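Local coordinates for Lmo0181 protein (Listeria monocytogenes serovar 1/2a, PDB 5F7V) that binds the cyclic glucan cycloalternan as a substrate-binding lipoprotein, and probably delivers it to an ABC transporter for uptake, at residues M123-S128 / S302-N307; D238-G243 / D256-A261. One frame throughout, in Å; residues are numbered along the deposited sequence. Where two conformers were deposited one is given.

Interaction 1 of 2, residues M123-S128 / S302-N307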
ATOM      1  N   MET A 123      -9.646  -7.712  11.636  1.00  7.08           N
ATOM      2  CA  MET A 123     -10.630  -7.936  10.573  1.00  7.08           C
ATOM      3  C   MET A 123     -10.228  -7.146   9.345  1.00  6.50           C
ATOM      4  O   MET A 123     -10.020  -5.950   9.386  1.00  6.31           O
ATOM      5  CB  MET A 123     -12.006  -7.498  11.057  1.00  7.91           C
ATOM      6  CG  MET A 123     -12.492  -8.290  12.251  1.00  8.67           C
ATOM      7  SD  MET A 123     -12.899 -10.026  11.900  1.00  9.74           S
ATOM      8  CE  MET A 123     -14.594  -9.908  11.372  1.00 10.21           C
ATOM      9  N   VAL A 124     -10.153  -7.862   8.227  1.00  6.18           N
ATOM     10  CA  VAL A 124      -9.682  -7.228   7.005  1.00  5.84           C
ATOM     11  C   VAL A 124     -10.688  -6.223   6.495  1.00  5.82           C
ATOM     12  O   VAL A 124     -11.879  -6.506   6.379  1.00  6.26           O
ATOM     13  CB  VAL A 124      -9.332  -8.256   5.915  1.00  5.84           C
ATOM     14  CG1 VAL A 124     -10.509  -9.157   5.561  1.00  6.22           C
ATOM     15  CG2 VAL A 124      -8.802  -7.529   4.699  1.00  5.59           C
ATOM     16  N   GLU A 125     -10.206  -5.030   6.204  1.00  5.50           N
ATOM     17  CA  GLU A 125     -11.024  -3.887   5.806  1.00  5.64           C
ATOM     18  C   GLU A 125     -10.959  -3.618   4.313  1.00  5.36           C
ATOM     19  O   GLU A 125     -11.970  -3.266   3.686  1.00  5.64           O
ATOM     20  CB  GLU A 125     -10.521  -2.660   6.590  1.00  5.87           C
ATOM     21  CG  GLU A 125     -11.195  -1.384   6.217  1.00  6.31           C
ATOM     22  CD  GLU A 125     -10.404  -0.155   6.557  1.00  6.45           C
ATOM     23  OE1 GLU A 125      -9.217  -0.335   7.039  1.00  6.48           O
ATOM     24  OE2 GLU A 125     -10.942   0.927   6.345  1.00  7.11           O
ATOM     25  N   SER A 126      -9.786  -3.751   3.725  1.00  4.95           N
ATOM     26  CA  SER A 126      -9.622  -3.468   2.308  1.00  4.77           C
ATOM     27  C   SER A 126      -8.346  -4.114   1.808  1.00  4.43           C
ATOM     28  O   SER A 126      -7.477  -4.516   2.579  1.00  4.35           O
ATOM     29  CB  SER A 126      -9.584  -1.973   2.025  1.00  4.79           C
ATOM     30  OG  SER A 126      -8.419  -1.352   2.530  1.00  4.79           O
ATOM     31  N   PHE A 127      -8.210  -4.229   0.488  1.00  4.33           N
ATOM     32  CA  PHE A 127      -6.939  -4.605  -0.111  1.00  4.10           C
ATOM     33  C   PHE A 127      -6.691  -3.764  -1.355  1.00  3.97           C
ATOM     34  O   PHE A 127      -7.613  -3.121  -1.902  1.00  4.10           O
ATOM     35  CB  PHE A 127      -6.814  -6.122  -0.303  1.00  4.26           C
ATOM     36  CG  PHE A 127      -7.637  -6.677  -1.429  1.00  4.70           C
ATOM     37  CD1 PHE A 127      -8.955  -7.064  -1.208  1.00  5.18           C
ATOM     38  CD2 PHE A 127      -7.126  -6.824  -2.710  1.00  4.88           C
ATOM     39  CE1 PHE A 127      -9.754  -7.573  -2.209  1.00  5.75           C
ATOM     40  CE2 PHE A 127      -7.924  -7.330  -3.715  1.00  5.40           C
ATOM     41  CZ  PHE A 127      -9.216  -7.707  -3.453  1.00  5.78           C
ATOM     42  N   SER A 128      -5.432  -3.773  -1.764  1.00  3.79           N
ATOM     43  CA  SER A 128      -5.024  -2.858  -2.849  1.00  3.67           C
ATOM     44  C   SER A 128      -3.719  -3.296  -3.487  1.00  3.61           C
ATOM     45  O   SER A 128      -3.041  -4.207  -3.015  1.00  3.70           O
ATOM     46  CB  SER A 128      -4.844  -1.445  -2.262  1.00  3.60           C
ATOM     47  OG  SER A 128      -3.777  -1.386  -1.339  1.00  3.59           O
ATOM     48  N   SER A 302     -16.087  -5.744  12.245  0.70  5.63           N
ATOM     49  CA  SER A 302     -16.790  -6.720  11.437  0.70  6.03           C
ATOM     50  C   SER A 302     -17.612  -6.034  10.349  0.70  6.12           C
ATOM     51  O   SER A 302     -17.628  -6.472   9.199  0.70  6.16           O
ATOM     52  CB  SER A 302     -17.650  -7.620  12.329  0.70  6.68           C
ATOM     53  OG  SER A 302     -18.297  -8.592  11.510  0.70  7.31           O
ATOM     54  N   PHE A 303     -18.323  -4.968  10.703  1.00  6.33           N
ATOM     55  CA  PHE A 303     -19.061  -4.154   9.737  1.00  6.56           C
ATOM     56  C   PHE A 303     -18.147  -3.666   8.611  1.00  6.10           C
ATOM     57  O   PHE A 303     -18.431  -3.791   7.422  1.00  6.26           O
ATOM     58  CB  PHE A 303     -19.740  -2.965  10.471  1.00  6.91           C
ATOM     59  CG  PHE A 303     -20.390  -1.956   9.568  1.00  7.29           C
ATOM     60  CD1 PHE A 303     -19.658  -0.892   9.056  1.00  7.03           C
ATOM     61  CD2 PHE A 303     -21.738  -2.054   9.242  1.00  8.21           C
ATOM     62  CE1 PHE A 303     -20.264   0.041   8.215  1.00  7.58           C
ATOM     63  CE2 PHE A 303     -22.325  -1.097   8.410  1.00  8.74           C
ATOM     64  CZ  PHE A 303     -21.588  -0.051   7.905  1.00  8.41           C
ATOM     65  N   MET A 304     -17.029  -3.080   8.976  1.00  5.66           N
ATOM     66  CA  MET A 304     -16.109  -2.534   8.000  1.00  5.56           C
ATOM     67  C   MET A 304     -15.587  -3.673   7.152  1.00  5.54           C
ATOM     68  O   MET A 304     -15.355  -3.462   5.967  1.00  5.96           O
ATOM     69  CB  MET A 304     -14.966  -1.810   8.699  1.00  5.26           C
ATOM     70  CG  MET A 304     -15.373  -0.507   9.325  1.00  5.59           C
ATOM     71  SD  MET A 304     -15.829   0.784   8.181  1.00  6.14           S
ATOM     72  CE  MET A 304     -14.196   1.412   7.709  1.00  5.88           C
ATOM     73  N   SER A 305     -15.441  -4.883   7.673  1.00  5.60           N
ATOM     74  CA  SER A 305     -14.873  -5.980   6.928  1.00  5.80           C
ATOM     75  C   SER A 305     -15.833  -6.541   5.885  1.00  6.32           C
ATOM     76  O   SER A 305     -15.456  -6.749   4.711  1.00  6.52           O
ATOM     77  CB  SER A 305     -14.456  -7.088   7.905  1.00  6.02           C
ATOM     78  OG  SER A 305     -13.848  -8.151   7.212  1.00  6.40           O
ATOM     79  N   ALA A 306     -17.067  -6.766   6.314  1.00  6.84           N
ATOM     80  CA  ALA A 306     -17.977  -7.640   5.586  1.00  7.69           C
ATOM     81  C   ALA A 306     -19.365  -7.083   5.348  1.00  8.34           C
ATOM     82  O   ALA A 306     -20.122  -7.690   4.597  1.00  9.09           O
ATOM     83  CB  ALA A 306     -18.042  -8.996   6.285  1.00  8.29           C
ATOM     84  N   ASN A 307     -19.744  -5.954   5.927  1.00  8.35           N
ATOM     85  CA  ASN A 307     -21.086  -5.437   5.666  1.00  9.41           C
ATOM     86  C   ASN A 307     -21.244  -5.006   4.206  1.00 10.00           C
ATOM     87  O   ASN A 307     -20.390  -4.315   3.666  1.00  9.35           O
ATOM     88  CB  ASN A 307     -21.349  -4.285   6.637  1.00  9.44           C
ATOM     89  CG  ASN A 307     -22.716  -3.708   6.440  1.00 10.52           C
ATOM     90  OD1 ASN A 307     -22.931  -2.881   5.539  1.00 11.20           O
ATOM     91  ND2 ASN A 307     -23.637  -4.114   7.291  1.00 11.27           N
TER
HETATM   92  O   HOH W   1     -12.241 -10.002   8.470  1.00  9.35           O
HETATM   93  O   HOH W   2     -14.135  -4.685   3.154  1.00  5.91           O
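Ser305 and Val124 make the tight centre of the contact between strand segment 123-128 and helix segment 302-307. The hydroxyl OG of Ser305 donates to the carbonyl oxygen O of Val124 over 2.7 Å, meeting a lone pair in the carbonyl plane with a C=O...OG angle of 145°. Because OG stands anti to the serine's own backbone N (chi1 -178°), it turns from the helix wall onto the strand backbone. The CA of Ser305 also lies 3.1 Å from Val124 O, as a CA-H...O contact, so one carbonyl is approached by both a hydroxyl and a backbone C-H. The same hydroxyl accepts a hydrogen bond from a water (2.8 Å from Ser305 OG) that in turn accepts from the backbone N of Val124, and it is thus gripped as donor and acceptor at once. In the periplasmic-binding-protein fold of this solute receptor, the segment belongs to long strand 119-135, where Glu125 and Ser126 both face Asn283 of strand 278-287 in a classic beta bulge, and helix 294-306 packs against the sheet at that point. Away from the serine the fit is looser. Glu125 runs alongside Met304, both side chains pointing the same way, and its OE2 lies 3.6 Å from Met304 CE; the stronger partner of that carboxylate is Arg314, in a salt bridge. Met123 already points at the helix, and its bends at chi2 and chi3 carry CE to 3.9 Å from Ser302 CA. Ser302 marks the more open margin: it is partly exposed, and its hydroxyl turns to Asp98. Beside the serine, on the backbone side, a second water lies between Glu125 O and Ser305 O.

Interaction 2 of 2, residues D238-G243 / D256-A261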
ATOM      1  N   ASP A 238       1.417  15.040  -6.753  1.00  6.64           N
ATOM      2  CA  ASP A 238       1.160  16.468  -7.003  1.00  7.31           C
ATOM      3  C   ASP A 238       1.759  16.888  -8.343  1.00  6.89           C
ATOM      4  O   ASP A 238       1.131  17.571  -9.161  1.00  7.00           O
ATOM      5  CB  ASP A 238       1.754  17.364  -5.914  1.00  8.32           C
ATOM      6  CG  ASP A 238       1.374  16.968  -4.509  1.00  9.27           C
ATOM      7  OD1 ASP A 238       0.235  16.511  -4.337  1.00 11.23           O
ATOM      8  OD2 ASP A 238       2.187  17.143  -3.576  1.00 10.46           O
ATOM      9  N   LEU A 239       2.983  16.432  -8.606  1.00  6.38           N
ATOM     10  CA  LEU A 239       3.583  16.686  -9.938  1.00  6.21           C
ATOM     11  C   LEU A 239       2.775  16.037 -11.055  1.00  5.89           C
ATOM     12  O   LEU A 239       2.539  16.558 -12.143  1.00  5.80           O
ATOM     13  CB  LEU A 239       5.033  16.252  -9.991  1.00  6.20           C
ATOM     14  CG  LEU A 239       6.058  17.248  -9.420  1.00  6.73           C
ATOM     15  CD1 LEU A 239       5.867  17.565  -7.946  1.00  7.05           C
ATOM     16  CD2 LEU A 239       7.482  16.779  -9.732  1.00  6.94           C
ATOM     17  N   PHE A 240       2.300  14.825 -10.784  1.00  5.52           N
ATOM     18  CA  PHE A 240       1.421  14.149 -11.764  1.00  5.54           C
ATOM     19  C   PHE A 240       0.149  14.940 -12.060  1.00  6.08           C
ATOM     20  O   PHE A 240      -0.208  15.146 -13.235  1.00  6.03           O
ATOM     21  CB  PHE A 240       1.094  12.722 -11.285  1.00  5.20           C
ATOM     22  CG  PHE A 240       0.279  11.914 -12.272  1.00  4.98           C
ATOM     23  CD1 PHE A 240       0.908  11.333 -13.370  1.00  4.85           C
ATOM     24  CD2 PHE A 240      -1.098  11.754 -12.137  1.00  5.10           C
ATOM     25  CE1 PHE A 240       0.198  10.596 -14.279  1.00  4.88           C
ATOM     26  CE2 PHE A 240      -1.808  10.996 -13.077  1.00  5.12           C
ATOM     27  CZ  PHE A 240      -1.154  10.422 -14.129  1.00  4.96           C
ATOM     28  N   MET A 241      -0.526  15.424 -11.013  1.00  6.76           N
ATOM     29  CA  MET A 241      -1.676  16.315 -11.203  1.00  7.81           C
ATOM     30  C   MET A 241      -1.341  17.594 -11.936  1.00  7.69           C
ATOM     31  O   MET A 241      -2.214  18.097 -12.634  1.00  8.58           O
ATOM     32  CB  MET A 241      -2.289  16.640  -9.840  1.00  8.87           C
ATOM     33  CG  MET A 241      -3.073  15.436  -9.325  1.00  9.75           C
ATOM     34  SD  MET A 241      -4.621  15.119 -10.219  1.00 12.30           S
ATOM     35  CE  MET A 241      -5.818  16.341  -9.685  1.00 12.73           C
ATOM     36  N   ASN A 242      -0.111  18.083 -11.803  1.00  7.36           N
ATOM     37  CA  ASN A 242       0.372  19.294 -12.469  1.00  7.55           C
ATOM     38  C   ASN A 242       0.867  19.007 -13.888  1.00  7.28           C
ATOM     39  O   ASN A 242       1.428  19.939 -14.479  1.00  7.79           O
ATOM     40  CB  ASN A 242       1.463  19.953 -11.595  1.00  7.85           C
ATOM     41  CG  ASN A 242       1.634  21.461 -11.848  1.00  8.35           C
ATOM     42  OD1 ASN A 242       0.644  22.167 -11.965  1.00  9.54           O
ATOM     43  ND2 ASN A 242       2.873  21.945 -11.871  1.00  8.31           N
ATOM     44  N   GLY A 243       0.588  17.824 -14.446  1.00  6.77           N
ATOM     45  CA  GLY A 243       0.987  17.532 -15.811  1.00  6.49           C
ATOM     46  C   GLY A 243       2.453  17.274 -16.034  1.00  6.16           C
ATOM     47  O   GLY A 243       2.930  17.386 -17.177  1.00  6.45           O
ATOM     48  N   ASP A 256      -9.203   8.073  -6.541  1.00  7.70           N
ATOM     49  CA  ASP A 256     -10.127   9.151  -6.187  1.00  9.16           C
ATOM     50  C   ASP A 256      -9.476  10.529  -6.407  1.00  8.88           C
ATOM     51  O   ASP A 256     -10.114  11.383  -7.024  1.00  8.92           O
ATOM     52  CB  ASP A 256     -10.621   9.014  -4.740  1.00 10.93           C
ATOM     53  CG  ASP A 256     -11.616  10.087  -4.367  1.00 13.58           C
ATOM     54  OD1 ASP A 256     -12.773   9.954  -4.793  1.00 16.49           O
ATOM     55  OD2 ASP A 256     -11.231  11.083  -3.701  1.00 16.33           O
ATOM     56  N   MET A 257      -8.243  10.739  -5.943  0.70  8.74           N
ATOM     57  CA  MET A 257      -7.522  12.003  -6.150  0.70  9.11           C
ATOM     58  C   MET A 257      -7.514  12.401  -7.620  0.70  8.55           C
ATOM     59  O   MET A 257      -7.718  13.567  -7.979  0.70  8.95           O
ATOM     60  CB  MET A 257      -6.066  11.836  -5.674  0.70  9.84           C
ATOM     61  CG  MET A 257      -5.153  13.043  -5.756  0.70 10.89           C
ATOM     62  SD  MET A 257      -3.632  12.669  -4.878  0.70 12.58           S
ATOM     63  CE  MET A 257      -4.112  12.771  -3.159  0.70 12.55           C
ATOM     64  N   PHE A 258      -7.280  11.411  -8.472  1.00  7.71           N
ATOM     65  CA  PHE A 258      -7.010  11.651  -9.876  1.00  7.34           C
ATOM     66  C   PHE A 258      -8.277  11.769 -10.700  1.00  7.29           C
ATOM     67  O   PHE A 258      -8.184  12.051 -11.884  1.00  7.17           O
ATOM     68  CB  PHE A 258      -6.079  10.584 -10.448  1.00  6.84           C
ATOM     69  CG  PHE A 258      -4.678  10.585  -9.870  1.00  6.55           C
ATOM     70  CD1 PHE A 258      -4.105  11.676  -9.214  1.00  6.74           C
ATOM     71  CD2 PHE A 258      -3.921   9.459  -9.987  1.00  6.33           C
ATOM     72  CE1 PHE A 258      -2.818  11.634  -8.709  1.00  6.67           C
ATOM     73  CE2 PHE A 258      -2.626   9.392  -9.463  1.00  6.17           C
ATOM     74  CZ  PHE A 258      -2.070  10.481  -8.824  1.00  6.20           C
ATOM     75  N   GLN A 259      -9.466  11.613 -10.119  1.00  7.46           N
ATOM     76  CA  GLN A 259     -10.693  11.740 -10.914  1.00  7.74           C
ATOM     77  C   GLN A 259     -10.751  13.082 -11.612  1.00  8.28           C
ATOM     78  O   GLN A 259     -11.266  13.162 -12.720  1.00  8.42           O
ATOM     79  CB  GLN A 259     -11.971  11.559 -10.077  1.00  7.96           C
ATOM     80  CG  GLN A 259     -12.099  10.167  -9.446  1.00  7.74           C
ATOM     81  CD  GLN A 259     -12.252   9.080 -10.495  1.00  7.62           C
ATOM     82  OE1 GLN A 259     -13.254   9.035 -11.180  1.00  7.96           O
ATOM     83  NE2 GLN A 259     -11.243   8.251 -10.671  1.00  7.21           N
ATOM     84  N   ASP A 260     -10.252  14.144 -10.993  1.00  9.03           N
ATOM     85  CA  ASP A 260     -10.318  15.465 -11.622  1.00  9.97           C
ATOM     86  C   ASP A 260      -8.953  15.912 -12.119  1.00  9.81           C
ATOM     87  O   ASP A 260      -8.716  17.110 -12.318  1.00 10.45           O
ATOM     88  CB  ASP A 260     -10.977  16.518 -10.730  1.00 11.20           C
ATOM     89  CG  ASP A 260     -10.253  16.750  -9.441  1.00 12.01           C
ATOM     90  OD1 ASP A 260      -9.196  16.140  -9.186  1.00 13.26           O
ATOM     91  OD2 ASP A 260     -10.763  17.556  -8.607  1.00 13.51           O
ATOM     92  N   ALA A 261      -8.087  14.959 -12.436  1.00  9.32           N
ATOM     93  CA  ALA A 261      -6.852  15.309 -13.134  1.00  9.06           C
ATOM     94  C   ALA A 261      -7.222  16.002 -14.430  1.00  9.41           C
ATOM     95  O   ALA A 261      -8.147  15.530 -15.110  1.00  9.30           O
ATOM     96  CB  ALA A 261      -6.020  14.073 -13.466  1.00  8.85           C
TER
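Phe240 and Met241 pack against Phe258 and Ala261 in an apolar, partly buried contact of the periplasmic-binding-protein fold, which joins the end of helix 236-241 to the short helix 255-258 and the turn following it, against the sheet that holds strands 245-251 and 119-135. Helix 236-241 closes with a Schellman motif, Gly243 being its C-prime residue with positive phi, while Phe258 to Ala261 form a type I beta turn. No hydrogen bond crosses between the segments. The inner side is aromatic: Phe240 sends CD2 over one face of the Phe258 ring, near its rim, 3.7 Å from CZ. The two side chains cross at about a right angle, yet the ring planes are inclined by 47° with centroids 4.9 Å apart, an oblique pairing. With chi1 at -176° the Phe240 ring swings away from its own backbone N and toward Phe258. Both rings also touch Leu248 of strand 245-251 and Ile133 of strand 119-135, so this half of the contact continues into the sheet. Phe240 makes a further, edge-to-face pair with Phe263. Met241 works nearer the surface. Its CG lies beside the backbone N, and bends at chi2 and chi3 bring the thioether to the turn. The sulfur makes an oblique Met-aromatic contact: SD is 3.6 Å from Phe258 CD1, and the line from the ring centroid to SD is 68° off the ring normal. On the turn, SD also lies 3.7 Å from Ala261 CB. The terminal methyl continues past the sulfur toward the exposed Asp260 and touches the backbone of Met257, whose own side chain is exposed. Crossing the Asp260 side chain at about a right angle, Met241 brings CE to 3.4 Å from Asp260 OD1.

The two contacts bury nearly equal areas but sit in different surroundings. Interaction 1 is mostly buried, and its polar chemistry is that of a helix laid on a sheet: a hydroxyl and bridging waters serve backbone groups. Interaction 2 lies nearer the surface and joins two short helical pieces through rings and a thioether, without a hydrogen bond across it. They share one element, since strand 119-135 supplies a segment to interaction 1 and, farther along, Ile133, which touches both phenylalanines of interaction 2. Their nearest atoms are about 11 Å apart, so they do not touch. Glucose units of the bound glycan come close to both, and one touches Ser128 of segment 123-128.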